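Local coordinates for SCARECROW-LIKE protein 7 (Oryza sativa Japonica Group, PDB 5HYZ) that probably acts as a homodimeric transcription factor in plant development and abiotic stress resistance, binding DNA in vitro through its GRAS domain, at residues Trp341-Asp344 with Ser345-Tyr349. Numbering follows the deposited sequence.
Sequences WNYD and SKYKY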
ATOM      1  N   TRP A 341       8.278   1.236   4.133  1.00 19.56           N
ATOM      2  CA  TRP A 341       8.694   0.204   5.092  1.00 19.68           C
ATOM      3  C   TRP A 341       8.797  -1.174   4.482  1.00 28.80           C
ATOM      4  O   TRP A 341       9.752  -1.907   4.765  1.00 30.64           O
ATOM      5  CB  TRP A 341       7.720   0.149   6.272  1.00 20.10           C
ATOM      6  CG  TRP A 341       8.212  -0.601   7.480  1.00 23.25           C
ATOM      7  CD1 TRP A 341       8.074  -1.932   7.723  1.00 21.16           C
ATOM      8  CD2 TRP A 341       8.851  -0.033   8.657  1.00 18.39           C
ATOM      9  NE1 TRP A 341       8.614  -2.237   8.965  1.00 22.04           N
ATOM     10  CE2 TRP A 341       9.063  -1.091   9.566  1.00 20.63           C
ATOM     11  CE3 TRP A 341       9.251   1.250   9.011  1.00 17.52           C
ATOM     12  CZ2 TRP A 341       9.669  -0.906  10.812  1.00 18.90           C
ATOM     13  CZ3 TRP A 341       9.854   1.433  10.257  1.00 21.59           C
ATOM     14  CH2 TRP A 341      10.066   0.375  11.120  1.00 18.10           C
ATOM     15  N   ASN A 342       7.832  -1.551   3.655  1.00 27.37           N
ATOM     16  CA  ASN A 342       7.872  -2.912   3.097  1.00 34.60           C
ATOM     17  C   ASN A 342       8.712  -3.144   1.831  1.00 36.78           C
ATOM     18  O   ASN A 342       8.820  -4.285   1.347  1.00 40.75           O
ATOM     19  CB  ASN A 342       6.444  -3.391   2.813  1.00 37.69           C
ATOM     20  CG  ASN A 342       5.793  -3.983   4.039  1.00 45.17           C
ATOM     21  OD1 ASN A 342       6.489  -4.414   4.982  1.00 39.03           O
ATOM     22  ND2 ASN A 342       4.454  -3.999   4.056  1.00 40.95           N
ATOM     23  N   TYR A 343       9.273  -2.081   1.268  1.00 32.60           N
ATOM     24  CA  TYR A 343      10.246  -2.255   0.196  1.00 37.76           C
ATOM     25  C   TYR A 343      11.547  -2.855   0.752  1.00 49.12           C
ATOM     26  O   TYR A 343      12.342  -2.147   1.389  1.00 50.34           O
ATOM     27  CB  TYR A 343      10.498  -0.922  -0.518  1.00 31.55           C
ATOM     28  CG  TYR A 343       9.279  -0.487  -1.321  1.00 29.53           C
ATOM     29  CD1 TYR A 343       9.049  -1.014  -2.596  1.00 32.60           C
ATOM     30  CD2 TYR A 343       8.337   0.393  -0.788  1.00 28.34           C
ATOM     31  CE1 TYR A 343       7.937  -0.631  -3.336  1.00 29.51           C
ATOM     32  CE2 TYR A 343       7.213   0.739  -1.488  1.00 27.47           C
ATOM     33  CZ  TYR A 343       7.030   0.229  -2.767  1.00 29.75           C
ATOM     34  OH  TYR A 343       5.940   0.584  -3.479  1.00 30.53           O
ATOM     35  N   ASP A 344      11.744  -4.154   0.487  1.00 53.13           N
ATOM     36  CA  ASP A 344      12.910  -4.908   0.964  1.00 53.87           C
ATOM     37  C   ASP A 344      14.222  -4.392   0.400  1.00 52.63           C
ATOM     38  O   ASP A 344      14.265  -3.374  -0.311  1.00 47.00           O
ATOM     39  CB  ASP A 344      12.771  -6.402   0.625  1.00 62.10           C
ATOM     40  CG  ASP A 344      13.139  -6.719  -0.822  1.00 68.34           C
ATOM     41  OD1 ASP A 344      12.888  -5.884  -1.716  1.00 70.44           O
ATOM     42  OD2 ASP A 344      13.689  -7.811  -1.073  1.00 69.56           O
ATOM     43  N   SER A 345      15.292  -5.126   0.690  1.00 37.22           N
ATOM     44  CA  SER A 345      16.632  -4.615   0.437  1.00 35.90           C
ATOM     45  C   SER A 345      16.963  -4.420  -1.044  1.00 29.80           C
ATOM     46  O   SER A 345      17.847  -3.612  -1.380  1.00 34.94           O
ATOM     47  CB  SER A 345      17.693  -5.552   1.086  1.00 44.88           C
ATOM     48  OG  SER A 345      17.920  -6.734   0.304  1.00 49.39           O
ATOM     49  N   LYS A 346      16.297  -5.138  -1.953  1.00 33.77           N
ATOM     50  CA  LYS A 346      16.642  -4.957  -3.364  1.00 36.96           C
ATOM     51  C   LYS A 346      16.137  -3.614  -3.910  1.00 35.16           C
ATOM     52  O   LYS A 346      16.622  -3.143  -4.946  1.00 33.69           O
ATOM     53  CB  LYS A 346      16.115  -6.105  -4.225  1.00 36.92           C
ATOM     54  CG  LYS A 346      14.612  -6.286  -4.226  1.00 43.64           C
ATOM     55  CD  LYS A 346      14.236  -7.638  -4.884  1.00 48.28           C
ATOM     56  CE  LYS A 346      12.768  -7.715  -5.312  1.00 47.36           C
ATOM     57  NZ  LYS A 346      11.853  -7.937  -4.148  1.00 55.72           N
ATOM     58  N   TYR A 347      15.192  -2.991  -3.215  1.00 29.42           N
ATOM     59  CA  TYR A 347      14.738  -1.650  -3.632  1.00 26.18           C
ATOM     60  C   TYR A 347      15.705  -0.590  -3.151  1.00 26.16           C
ATOM     61  O   TYR A 347      16.361  -0.763  -2.135  1.00 28.47           O
ATOM     62  CB  TYR A 347      13.333  -1.379  -3.109  1.00 24.29           C
ATOM     63  CG  TYR A 347      12.275  -2.234  -3.762  1.00 25.86           C
ATOM     64  CD1 TYR A 347      11.700  -1.848  -4.950  1.00 26.08           C
ATOM     65  CD2 TYR A 347      11.841  -3.426  -3.175  1.00 31.28           C
ATOM     66  CE1 TYR A 347      10.699  -2.628  -5.547  1.00 25.38           C
ATOM     67  CE2 TYR A 347      10.858  -4.214  -3.768  1.00 27.81           C
ATOM     68  CZ  TYR A 347      10.289  -3.793  -4.945  1.00 30.03           C
ATOM     69  OH  TYR A 347       9.298  -4.516  -5.557  1.00 32.60           O
ATOM     70  N   LYS A 348      15.828   0.510  -3.886  1.00 22.75           N
ATOM     71  CA  LYS A 348      16.842   1.498  -3.582  1.00 19.11           C
ATOM     72  C   LYS A 348      16.197   2.866  -3.352  1.00 16.56           C
ATOM     73  O   LYS A 348      16.770   3.874  -3.695  1.00 18.40           O
ATOM     74  CB  LYS A 348      17.860   1.622  -4.731  1.00 23.76           C
ATOM     75  CG  LYS A 348      18.435   0.249  -5.185  1.00 28.41           C
ATOM     76  CD  LYS A 348      19.050  -0.449  -4.016  1.00 31.89           C
ATOM     77  CE  LYS A 348      19.621  -1.827  -4.415  1.00 44.79           C
ATOM     78  NZ  LYS A 348      19.799  -2.790  -3.254  1.00 41.56           N
ATOM     79  N   TYR A 349      14.998   2.877  -2.761  1.00 19.17           N
ATOM     80  CA  TYR A 349      14.352   4.160  -2.451  1.00 16.05           C
ATOM     81  C   TYR A 349      14.887   4.813  -1.218  1.00 20.16           C
ATOM     82  O   TYR A 349      15.210   4.135  -0.223  1.00 18.83           O
ATOM     83  CB  TYR A 349      12.841   3.955  -2.287  1.00 14.63           C
ATOM     84  CG  TYR A 349      12.167   3.540  -3.564  1.00 13.74           C
ATOM     85  CD1 TYR A 349      12.090   4.411  -4.686  1.00 18.15           C
ATOM     86  CD2 TYR A 349      11.580   2.292  -3.661  1.00 17.61           C
ATOM     87  CE1 TYR A 349      11.433   4.022  -5.844  1.00 18.40           C
ATOM     88  CE2 TYR A 349      10.935   1.906  -4.818  1.00 21.13           C
ATOM     89  CZ  TYR A 349      10.896   2.777  -5.925  1.00 20.67           C
ATOM     90  OH  TYR A 349      10.241   2.354  -7.067  1.00 22.17           O
TER
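Tyr343 and Tyr347 meet as a T-shaped pair: the CD1 edge of Tyr343 points into the face of Tyr347, lying 3.5 Å above that ring's plane and over its centre, and the two planes stand at 81°. Tyr343 offers one of its own faces to a third ring, for the edge of Tyr349 approaches it with CE2 4.1 Å from Tyr343 CD1, displaced toward the rim. One tyrosine thus serves as edge donor to one neighbour and as face acceptor for another. All three set CG anti to their carbonyl carbon (chi1 near -68°), and the rings leave the bend on the same side.

The type I beta turn from Asp344 to Tyr347, closed by Tyr347 N donating to Asp344 O at 3.1 Å, folds Tyr347 back beside Tyr343; Tyr349 follows the turn, at the start of strand 349-354. Asp344 CG sits between its backbone N and carbonyl carbon (chi1 80°), which turns the carboxylate back over the turn. There Asp344 OD1 lies at the edge of the Tyr347 ring, 3.0 Å from Tyr347 CD2, and receives a weak salt-bridge bond from Lys346 NZ, whose chain bends at its last torsion. On the far flank Lys348 NZ reaches Ser345 O at 2.8 Å.

Tyr347 also rests on Val271 and Ala272 of helix 251-272, while Tyr349 makes an edge-to-face pair with Trp363. Asn342 O accepts a bond from Lys81 of the second subunit. The whole is a beta turn backed by an aromatic cluster, linking helix 332-339 to strand 349-354 in what is assigned as the SAW region of the GRAS domain.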